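Local structure of Glucanase/chitosanase (Paenibacillus fukuinensis, 4ZZ8) at residues I77-D82 and T111-V116. The protein probably hydrolyses O-glycosidic bonds of polysaccharides as a family 8 glycosyl hydrolase, this chain being its discoidin-like F5/8 type C domain. Numbering follows the deposited sequence. Where two conformers were deposited one is given.
Sequences IQVSND and TNAKFV
Strand 77-80 pairs antiparallel with 115-116, Val-79 opposite Val-116 and Ser-80 opposite Phe-115, while 111-113, on the other side of a corner at Lys-114, crosses strand 77-80 at 68°, the two axes coming within 6.7 Å. The corner joins the two antiparallel sheets of the beta-sandwich of this F5/8 type C domain, strand 103-113 lying in one and 115-123 in the other. A classic beta bulge marks it: Ser-80 O accepts from Lys-114 N in its carbonyl plane and from Phe-115 N, tilted 15° from that plane, and Ser-80 N gives a 3.0 Å bond to Phe-115 O.

Branched and small apolar residues suit the side turned toward the other sheet. The small methyl of Ala-113 lets the crossing strand come close, its CB 3.7 Å from Val-79 CB, and Ile-77 CG2 meets Val-116 CG1 at 3.9 Å. Ile-60, on strand 57-67 next to 103-113, touches both Ala-113 and, across the sandwich, Val-116.

Ser-80 and Phe-115 occupy the other face, where the flat apolar ring suits packing against Trp-90 and Pro-87, its CD1 4.0 Å from Ser-80 CB. With OG anti to the backbone N (chi1 178°), the serine hydroxyl accepts from Asp-82 N in an ST turn and is also bonded to Asn-89 O. Replacing the serine by an alanine removes this hydroxyl, which is likely to leave Asp-82 N and Asn-89 O without their shared partner and the turn less firmly held. That turn brings Asp-82 O into the plane of the Phe-115 ring, at its edge, 3.6 Å from CE1.

Asn-81, exposed just after the strand, suits its place because its amide can reach across to backbone. Its ND2 sits above the plane of the Asn-112 carbonyl and donates to Asn-112 O at 3.0 Å, the acceptor lying in the amide plane, and Thr-111 OG1 bonds the same oxygen from the carbonyl's other face.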
loop_
_atom_site.group_PDB
_atom_site.type_symbol
_atom_site.label_atom_id
_atom_site.label_comp_id
_atom_site.label_asym_id
_atom_site.label_seq_id
_atom_site.Cartn_x
_atom_site.Cartn_y
_atom_site.Cartn_z
ATOM N N ILE A 77 -0.065 5.083 6.026
ATOM C CA ILE A 77 -1.223 4.244 5.680
ATOM C C ILE A 77 -2.430 5.134 5.806
ATOM O O ILE A 77 -2.606 5.826 6.818
ATOM C CB ILE A 77 -1.372 3.022 6.585
ATOM C CG1 ILE A 77 -0.100 2.175 6.559
ATOM C CG2 ILE A 77 -2.605 2.227 6.210
ATOM C CD1 ILE A 77 0.297 1.583 5.216
ATOM N N GLN A 78 -3.253 5.181 4.794
ATOM C CA GLN A 78 -4.352 6.090 4.722
ATOM C C GLN A 78 -5.625 5.338 4.317
ATOM O O GLN A 78 -5.561 4.387 3.565
ATOM C CB GLN A 78 -4.130 7.207 3.715
ATOM C CG GLN A 78 -2.806 7.899 3.977
ATOM C CD GLN A 78 -2.558 8.997 2.958
ATOM O OE1 GLN A 78 -2.752 8.888 1.775
ATOM N NE2 GLN A 78 -2.131 10.096 3.472
ATOM N N VAL A 79 -6.766 5.877 4.749
ATOM C CA VAL A 79 -8.044 5.291 4.318
ATOM C C VAL A 79 -8.903 6.323 3.639
ATOM O O VAL A 79 -8.806 7.562 3.846
ATOM C CB VAL A 79 -8.854 4.660 5.474
ATOM C CG1 VAL A 79 -7.999 3.611 6.148
ATOM C CG2 VAL A 79 -9.262 5.739 6.474
ATOM N N SER A 80 -9.793 5.860 2.769
ATOM C CA SER A 80 -10.814 6.711 2.223
ATOM C C SER A 80 -12.162 6.019 2.355
ATOM O O SER A 80 -12.278 4.809 2.208
ATOM C CB SER A 80 -10.642 7.011 0.758
ATOM O OG SER A 80 -11.669 7.814 0.232
ATOM N N ASN A 81 -13.175 6.864 2.615
ATOM C CA ASN A 81 -14.545 6.337 2.653
ATOM C C ASN A 81 -15.382 7.005 1.613
ATOM O O ASN A 81 -16.645 7.036 1.745
ATOM C CB ASN A 81 -15.134 6.486 4.085
ATOM C CG ASN A 81 -14.605 5.455 4.995
ATOM O OD1 ASN A 81 -15.049 4.284 4.906
ATOM N ND2 ASN A 81 -13.614 5.789 5.759
ATOM N N ASP A 82 -14.765 7.483 0.525
ATOM C CA ASP A 82 -15.498 8.063 -0.599
ATOM C C ASP A 82 -16.376 7.041 -1.291
ATOM O O ASP A 82 -16.094 5.862 -1.307
ATOM C CB ASP A 82 -14.518 8.587 -1.625
ATOM C CG ASP A 82 -13.798 9.789 -1.163
ATOM O OD1 ASP A 82 -14.243 10.498 -0.266
ATOM O OD2 ASP A 82 -12.712 10.018 -1.694
ATOM N N THR A 111 -11.183 1.124 12.008
ATOM C CA THR A 111 -11.875 2.151 11.305
ATOM C C THR A 111 -12.597 1.551 10.084
ATOM O O THR A 111 -12.057 0.658 9.412
ATOM C CB THR A 111 -10.915 3.277 10.812
ATOM O OG1 THR A 111 -11.662 4.276 10.112
ATOM C CG2 THR A 111 -9.767 2.725 9.989
ATOM N N ASN A 112 -13.742 2.135 9.752
ATOM C CA ASN A 112 -14.332 1.889 8.472
ATOM C C ASN A 112 -13.380 2.396 7.376
ATOM O O ASN A 112 -12.797 3.467 7.542
ATOM C CB ASN A 112 -15.620 2.606 8.294
ATOM C CG ASN A 112 -16.761 1.891 9.057
ATOM O OD1 ASN A 112 -16.549 0.838 9.610
ATOM N ND2 ASN A 112 -17.913 2.461 9.068
ATOM N N ALA A 113 -13.341 1.677 6.252
ATOM C CA ALA A 113 -12.512 2.089 5.084
ATOM C C ALA A 113 -13.110 1.399 3.856
ATOM O O ALA A 113 -13.532 0.247 3.970
ATOM C CB ALA A 113 -11.082 1.696 5.238
ATOM N N LYS A 114 -13.289 2.147 2.761
ATOM C CA LYS A 114 -13.561 1.507 1.470
ATOM C C LYS A 114 -12.297 1.361 0.652
ATOM O O LYS A 114 -12.184 0.446 -0.145
ATOM C CB LYS A 114 -14.571 2.244 0.627
ATOM C CG LYS A 114 -15.175 1.270 -0.354
ATOM C CD LYS A 114 -15.782 1.909 -1.558
ATOM C CE LYS A 114 -15.753 0.952 -2.736
ATOM N NZ LYS A 114 -16.879 1.264 -3.648
ATOM N N PHE A 115 -11.321 2.245 0.878
ATOM C CA PHE A 115 -9.992 2.170 0.152
ATOM C C PHE A 115 -8.904 2.290 1.208
ATOM O O PHE A 115 -9.090 2.977 2.248
ATOM C CB PHE A 115 -9.799 3.313 -0.846
ATOM C CG PHE A 115 -10.922 3.419 -1.882
ATOM C CD1 PHE A 115 -12.070 4.140 -1.572
ATOM C CD2 PHE A 115 -10.785 2.903 -3.148
ATOM C CE1 PHE A 115 -13.101 4.296 -2.443
ATOM C CE2 PHE A 115 -11.829 3.021 -4.038
ATOM C CZ PHE A 115 -12.996 3.745 -3.701
ATOM N N VAL A 116 -7.737 1.692 0.938
ATOM C CA VAL A 116 -6.584 1.778 1.832
ATOM C C VAL A 116 -5.404 2.092 0.899
ATOM O O VAL A 116 -5.226 1.470 -0.136
ATOM C CB VAL A 116 -6.262 0.480 2.564
ATOM C CG1 VAL A 116 -5.190 0.809 3.626
ATOM C CG2 VAL A 116 -7.494 -0.149 3.102
#